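PDB 5OET: glutathione synthetase-like effector 30 (Gpa-GSS30-apo) from Globodera pallida, which belongs to the eukaryotic glutathione synthetase family and is an effector of a plant-parasitic nematode, probably derived from a housekeeping enzyme that joins glycine to gamma-glutamylcysteine using ATP. Local coordinates for residues 157-162 and 482-487; 235-240 and 307-312. All coordinates share one frame; numbering follows the deposited sequence.

The two contacts are neighbours, their centres about 12 Å apart, and they show how chemistry follows the type of element being joined. Interaction 1 pairs the ends of two strands within the large mixed sheet and rests on backbone hydrogen bonds, running from buried residues at Met162 and Leu482 to the exposed Glu486. Interaction 2 sets the last turns of helix 225-240 against strand 306-314 of a second sheet, with no hydrogen bond between its segments and a buried centre of alanine and valine. The two meet where Leu482 CD2 lies 3.4 Å from Glu239 CG, so the helix of interaction 2 packs against both sheets.

Interaction 1: 157-162 and 482-487; sequences RQPVAM and LGNMET
Val160, Ala161 and Met162 run antiparallel to Asn484, Gly483 and Leu482, the two short strand segments passing 4.7 Å apart at an angle of 152° between their directions. This is antiparallel beta pairing in the large mixed sheet, at the start of strand 160-173 and the end of strand 469-484. Ala161 and Gly483 form the hydrogen-bonded pair: Ala161 N gives to Gly483 O at 2.8 Å, and Gly483 N returns a bond to Ala161 O at 3.0 Å. Val160 with Asn484 and Met162 with Leu482 are the flanking non-hydrogen-bonded pairs, and their side chains share one face of the sheet. There Leu482 reaches across, CD1 lying against Met162 CA and 3.6 Å from Met162 CB, while the extended thioether of Met162 leads away to Thr232 and Leu233 of helix 225-240. On the other face Met485 has CG anti to the carbonyl carbon (chi1 -58°) and an extended chi2, which bring SD to 3.9 Å from Ala161 CB; Pro340 touches both residues. Beyond the strands the pairing is prolonged by Met485 N, which donates to Pro159 O at 2.8 Å in a nearly straight bond. The proline ring meets two polar side chains, CB against the amide of Asn484 and CG near the carboxylate of Glu486. As the chain leaves the strand, Asn484 OD1 accepts from Glu486 N at 2.8 Å, an Asx turn, and from Thr487 N, above the carbonyl plane, at 3.0 Å, completing an Asx motif.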
loop_
_atom_site.group_PDB
_atom_site.type_symbol
_atom_site.label_atom_id
_atom_site.label_comp_id
_atom_site.label_asym_id
_atom_site.label_seq_id
_atom_site.Cartn_x
_atom_site.Cartn_y
_atom_site.Cartn_z
ATOM N N ARG A 157 6.908 8.647 38.350
ATOM C CA ARG A 157 5.760 7.764 38.528
ATOM C C ARG A 157 5.817 6.498 37.687
ATOM O O ARG A 157 5.273 5.472 38.084
ATOM C CB ARG A 157 4.467 8.546 38.301
ATOM C CG ARG A 157 4.104 9.321 39.562
ATOM C CD ARG A 157 3.077 10.385 39.300
ATOM N NE ARG A 157 2.929 11.253 40.464
ATOM C CZ ARG A 157 2.106 12.292 40.548
ATOM N NH1 ARG A 157 2.083 13.018 41.662
ATOM N NH2 ARG A 157 1.295 12.599 39.526
ATOM N N GLN A 158 6.461 6.575 36.529
ATOM C CA GLN A 158 6.750 5.400 35.704
ATOM C C GLN A 158 8.254 5.323 35.429
ATOM O O GLN A 158 8.750 6.052 34.582
ATOM C CB GLN A 158 5.954 5.451 34.401
ATOM C CG GLN A 158 6.068 4.213 33.534
ATOM C CD GLN A 158 5.999 2.885 34.284
ATOM O OE1 GLN A 158 7.010 2.378 34.761
ATOM N NE2 GLN A 158 4.813 2.305 34.358
ATOM N N PRO A 159 8.983 4.457 36.160
ATOM C CA PRO A 159 10.429 4.236 35.912
ATOM C C PRO A 159 10.779 3.663 34.546
ATOM O O PRO A 159 11.864 3.923 34.040
ATOM C CB PRO A 159 10.822 3.210 36.989
ATOM C CG PRO A 159 9.810 3.373 38.051
ATOM C CD PRO A 159 8.531 3.699 37.339
ATOM N N VAL A 160 9.878 2.864 33.977
ATOM C CA VAL A 160 10.117 2.189 32.700
ATOM C C VAL A 160 9.851 3.143 31.541
ATOM O O VAL A 160 8.740 3.643 31.373
ATOM C CB VAL A 160 9.275 0.898 32.547
ATOM C CG1 VAL A 160 9.426 0.304 31.152
ATOM C CG2 VAL A 160 9.683 -0.119 33.602
ATOM N N ALA A 161 10.898 3.362 30.756
ATOM C CA ALA A 161 10.855 4.167 29.546
ATOM C C ALA A 161 11.077 3.254 28.369
ATOM O O ALA A 161 11.787 2.266 28.470
ATOM C CB ALA A 161 11.938 5.247 29.586
ATOM N N MET A 162 10.438 3.602 27.266
ATOM C CA MET A 162 10.672 3.003 25.957
ATOM C C MET A 162 11.448 4.033 25.176
ATOM O O MET A 162 11.056 5.184 25.126
ATOM C CB MET A 162 9.355 2.732 25.263
ATOM C CG MET A 162 9.484 2.320 23.817
ATOM S SD MET A 162 7.888 1.734 23.256
ATOM C CE MET A 162 8.135 1.893 21.490
ATOM N N LEU A 482 14.086 -0.917 25.933
ATOM C CA LEU A 482 13.152 -0.798 27.039
ATOM C C LEU A 482 13.967 -0.851 28.336
ATOM O O LEU A 482 14.660 -1.850 28.616
ATOM C CB LEU A 482 12.142 -1.920 26.982
ATOM C CG LEU A 482 10.795 -1.577 27.548
ATOM C CD1 LEU A 482 10.172 -0.404 26.808
ATOM C CD2 LEU A 482 9.950 -2.839 27.474
ATOM N N GLY A 483 13.900 0.221 29.114
ATOM C CA GLY A 483 14.793 0.364 30.254
ATOM C C GLY A 483 14.144 1.062 31.415
ATOM O O GLY A 483 13.150 1.768 31.236
ATOM N N ASN A 484 14.720 0.850 32.601
ATOM C CA ASN A 484 14.220 1.414 33.846
ATOM C C ASN A 484 15.137 2.552 34.230
ATOM O O ASN A 484 16.308 2.333 34.461
ATOM C CB ASN A 484 14.206 0.348 34.938
ATOM C CG ASN A 484 13.743 0.886 36.278
ATOM O OD1 ASN A 484 14.285 1.863 36.801
ATOM N ND2 ASN A 484 12.752 0.236 36.847
ATOM N N MET A 485 14.601 3.752 34.357
ATOM C CA MET A 485 15.425 4.932 34.573
ATOM C C MET A 485 15.839 5.209 36.003
ATOM O O MET A 485 16.612 6.139 36.237
ATOM C CB MET A 485 14.700 6.145 34.042
ATOM C CG MET A 485 14.371 6.002 32.584
ATOM S SD MET A 485 13.930 7.615 31.988
ATOM C CE MET A 485 12.308 7.797 32.739
ATOM N N GLU A 486 15.323 4.434 36.956
ATOM C CA GLU A 486 15.690 4.596 38.370
ATOM C C GLU A 486 16.890 3.742 38.712
ATOM O O GLU A 486 17.741 4.159 39.480
ATOM C CB GLU A 486 14.509 4.272 39.304
ATOM C CG GLU A 486 13.844 5.511 39.896
ATOM C CD GLU A 486 12.391 5.273 40.268
ATOM O OE1 GLU A 486 12.116 4.265 40.960
ATOM O OE2 GLU A 486 11.531 6.083 39.846
ATOM N N THR A 487 16.933 2.540 38.145
ATOM C CA THR A 487 18.085 1.639 38.251
ATOM C C THR A 487 19.106 1.837 37.110
ATOM O O THR A 487 20.295 1.642 37.317
ATOM C CB THR A 487 17.609 0.169 38.284
ATOM O OG1 THR A 487 16.947 -0.171 37.056
ATOM C CG2 THR A 487 16.633 -0.036 39.428
#

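Interaction 2: 235-240 and 307-312; sequences QAWLEF and VVAVVF
Phe240, in the final turn of helix 225-240, lays one face of its ring over the backbone of Ala309, where strand 306-314 turns a corner. The contact joins helix to sheet in an alpha/beta unit: strand 246-251, which follows the helix, runs parallel to 306-314 and bonds to it through Val246 and Leu248. Packing is closest around Ala309. Its CA sits 3.6 Å from the centroid of the Phe240 ring and only 13° off the ring normal, a CH-pi contact centred on the face, while its methyl CB lies by the CG-CD2 part of the same ring, 3.4 Å from Phe240 CD2. The benzyl group reaches there because CG stands anti to the backbone N (chi1 -168°), directing the ring from the helix end across the corner. One turn earlier, Ala236 CB meets Val310 CG2 at 3.8 Å, both residues being buried, and the same CG2 also lies against the helix backbone at Trp237 N. The periphery is looser. Trp237 brings only CD1 near Ala309 CB, at 3.9 Å, and turns its indole NE1 to Ala245 O; at the far end of the phenyl ring, CE2 touches Val307 CG1 at 3.9 Å, the two side chains crossing at about a right angle, and all three of these larger residues remain partly exposed. Leu238 is exposed, on the side of the helix turned from the strand, and makes no contact with it. With no hydrogen bond between the segments, their fit depends on apolar shape, and the strand's backbone bonding capacity is directed instead to neighbours such as Val246 and Ile336.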
loop_
_atom_site.group_PDB
_atom_site.type_symbol
_atom_site.label_atom_id
_atom_site.label_comp_id
_atom_site.label_asym_id
_atom_site.label_seq_id
_atom_site.Cartn_x
_atom_site.Cartn_y
_atom_site.Cartn_z
ATOM N N GLN A 235 6.389 -5.308 24.062
ATOM C CA GLN A 235 7.158 -5.512 25.283
ATOM C C GLN A 235 6.873 -4.418 26.314
ATOM O O GLN A 235 6.855 -4.714 27.484
ATOM C CB GLN A 235 8.666 -5.579 25.018
ATOM C CG GLN A 235 9.123 -6.778 24.217
ATOM C CD GLN A 235 8.934 -8.078 24.950
ATOM O OE1 GLN A 235 9.285 -8.209 26.117
ATOM N NE2 GLN A 235 8.367 -9.053 24.268
ATOM N N ALA A 236 6.653 -3.177 25.885
ATOM C CA ALA A 236 6.254 -2.106 26.813
ATOM C C ALA A 236 4.882 -2.367 27.447
ATOM O O ALA A 236 4.701 -2.219 28.663
ATOM C CB ALA A 236 6.272 -0.751 26.128
ATOM N N TRP A 237 3.924 -2.761 26.618
ATOM C CA TRP A 237 2.602 -3.135 27.087
ATOM C C TRP A 237 2.705 -4.233 28.144
ATOM O O TRP A 237 2.116 -4.119 29.208
ATOM C CB TRP A 237 1.768 -3.610 25.907
ATOM C CG TRP A 237 0.366 -3.891 26.232
ATOM C CD1 TRP A 237 -0.637 -2.985 26.397
ATOM C CD2 TRP A 237 -0.215 -5.178 26.426
ATOM N NE1 TRP A 237 -1.810 -3.634 26.678
ATOM C CE2 TRP A 237 -1.577 -4.984 26.695
ATOM C CE3 TRP A 237 0.287 -6.484 26.391
ATOM C CZ2 TRP A 237 -2.441 -6.042 26.936
ATOM C CZ3 TRP A 237 -0.570 -7.527 26.622
ATOM C CH2 TRP A 237 -1.920 -7.305 26.893
ATOM N N LEU A 238 3.484 -5.277 27.862
ATOM C CA LEU A 238 3.721 -6.335 28.844
ATOM C C LEU A 238 4.356 -5.849 30.151
ATOM O O LEU A 238 3.954 -6.304 31.217
ATOM C CB LEU A 238 4.584 -7.448 28.258
ATOM C CG LEU A 238 3.995 -8.353 27.181
ATOM C CD1 LEU A 238 5.076 -9.320 26.700
ATOM C CD2 LEU A 238 2.793 -9.117 27.715
ATOM N N GLU A 239 5.334 -4.942 30.085
ATOM C CA GLU A 239 5.941 -4.407 31.315
ATOM C C GLU A 239 4.948 -3.607 32.171
ATOM O O GLU A 239 5.115 -3.513 33.370
ATOM C CB GLU A 239 7.163 -3.521 31.050
ATOM C CG GLU A 239 8.289 -4.063 30.159
ATOM C CD GLU A 239 8.532 -5.586 30.194
ATOM O OE1 GLU A 239 8.768 -6.166 31.296
ATOM O OE2 GLU A 239 8.517 -6.207 29.090
ATOM N N PHE A 240 3.938 -3.014 31.550
ATOM C CA PHE A 240 2.871 -2.328 32.287
ATOM C C PHE A 240 1.948 -3.326 33.018
ATOM O O PHE A 240 1.488 -3.052 34.123
ATOM C CB PHE A 240 2.061 -1.427 31.353
ATOM C CG PHE A 240 1.154 -0.481 32.068
ATOM C CD1 PHE A 240 1.644 0.697 32.599
ATOM C CD2 PHE A 240 -0.201 -0.777 32.219
ATOM C CE1 PHE A 240 0.797 1.557 33.280
ATOM C CE2 PHE A 240 -1.050 0.095 32.894
ATOM C CZ PHE A 240 -0.556 1.259 33.424
ATOM N N VAL A 307 -7.517 2.241 30.819
ATOM C CA VAL A 307 -6.199 2.538 31.325
ATOM C C VAL A 307 -5.245 2.493 30.131
ATOM O O VAL A 307 -5.411 1.709 29.208
ATOM C CB VAL A 307 -5.802 1.587 32.475
ATOM C CG1 VAL A 307 -4.460 1.981 33.072
ATOM C CG2 VAL A 307 -6.862 1.631 33.581
ATOM N N VAL A 308 -4.291 3.412 30.113
ATOM C CA VAL A 308 -3.359 3.538 29.004
ATOM C C VAL A 308 -2.024 3.057 29.528
ATOM O O VAL A 308 -1.485 3.647 30.463
ATOM C CB VAL A 308 -3.250 4.992 28.516
ATOM C CG1 VAL A 308 -2.187 5.121 27.443
ATOM C CG2 VAL A 308 -4.575 5.493 27.977
ATOM N N ALA A 309 -1.514 1.984 28.931
ATOM C CA ALA A 309 -0.235 1.383 29.314
ATOM C C ALA A 309 0.962 2.127 28.707
ATOM O O ALA A 309 1.984 2.322 29.372
ATOM C CB ALA A 309 -0.195 -0.080 28.908
ATOM N N VAL A 310 0.834 2.526 27.441
ATOM C CA VAL A 310 1.895 3.162 26.678
ATOM C C VAL A 310 1.330 4.373 25.978
ATOM O O VAL A 310 0.309 4.259 25.327
ATOM C CB VAL A 310 2.414 2.216 25.587
ATOM C CG1 VAL A 310 3.594 2.836 24.832
ATOM C CG2 VAL A 310 2.787 0.877 26.186
ATOM N N VAL A 311 1.991 5.518 26.091
ATOM C CA VAL A 311 1.646 6.661 25.244
ATOM C C VAL A 311 2.689 6.792 24.142
ATOM O O VAL A 311 3.803 7.244 24.371
ATOM C CB VAL A 311 1.499 7.971 26.019
ATOM C CG1 VAL A 311 1.167 9.111 25.063
ATOM C CG2 VAL A 311 0.380 7.845 27.020
ATOM N N PHE A 312 2.313 6.378 22.940
ATOM C CA PHE A 312 3.179 6.478 21.800
ATOM C C PHE A 312 3.000 7.878 21.207
ATOM O O PHE A 312 1.994 8.174 20.581
ATOM C CB PHE A 312 2.855 5.325 20.850
ATOM C CG PHE A 312 3.932 5.019 19.835
ATOM C CD1 PHE A 312 5.297 5.156 20.116
ATOM C CD2 PHE A 312 3.568 4.553 18.582
ATOM C CE1 PHE A 312 6.254 4.850 19.151
ATOM C CE2 PHE A 312 4.518 4.255 17.609
ATOM C CZ PHE A 312 5.860 4.397 17.893
#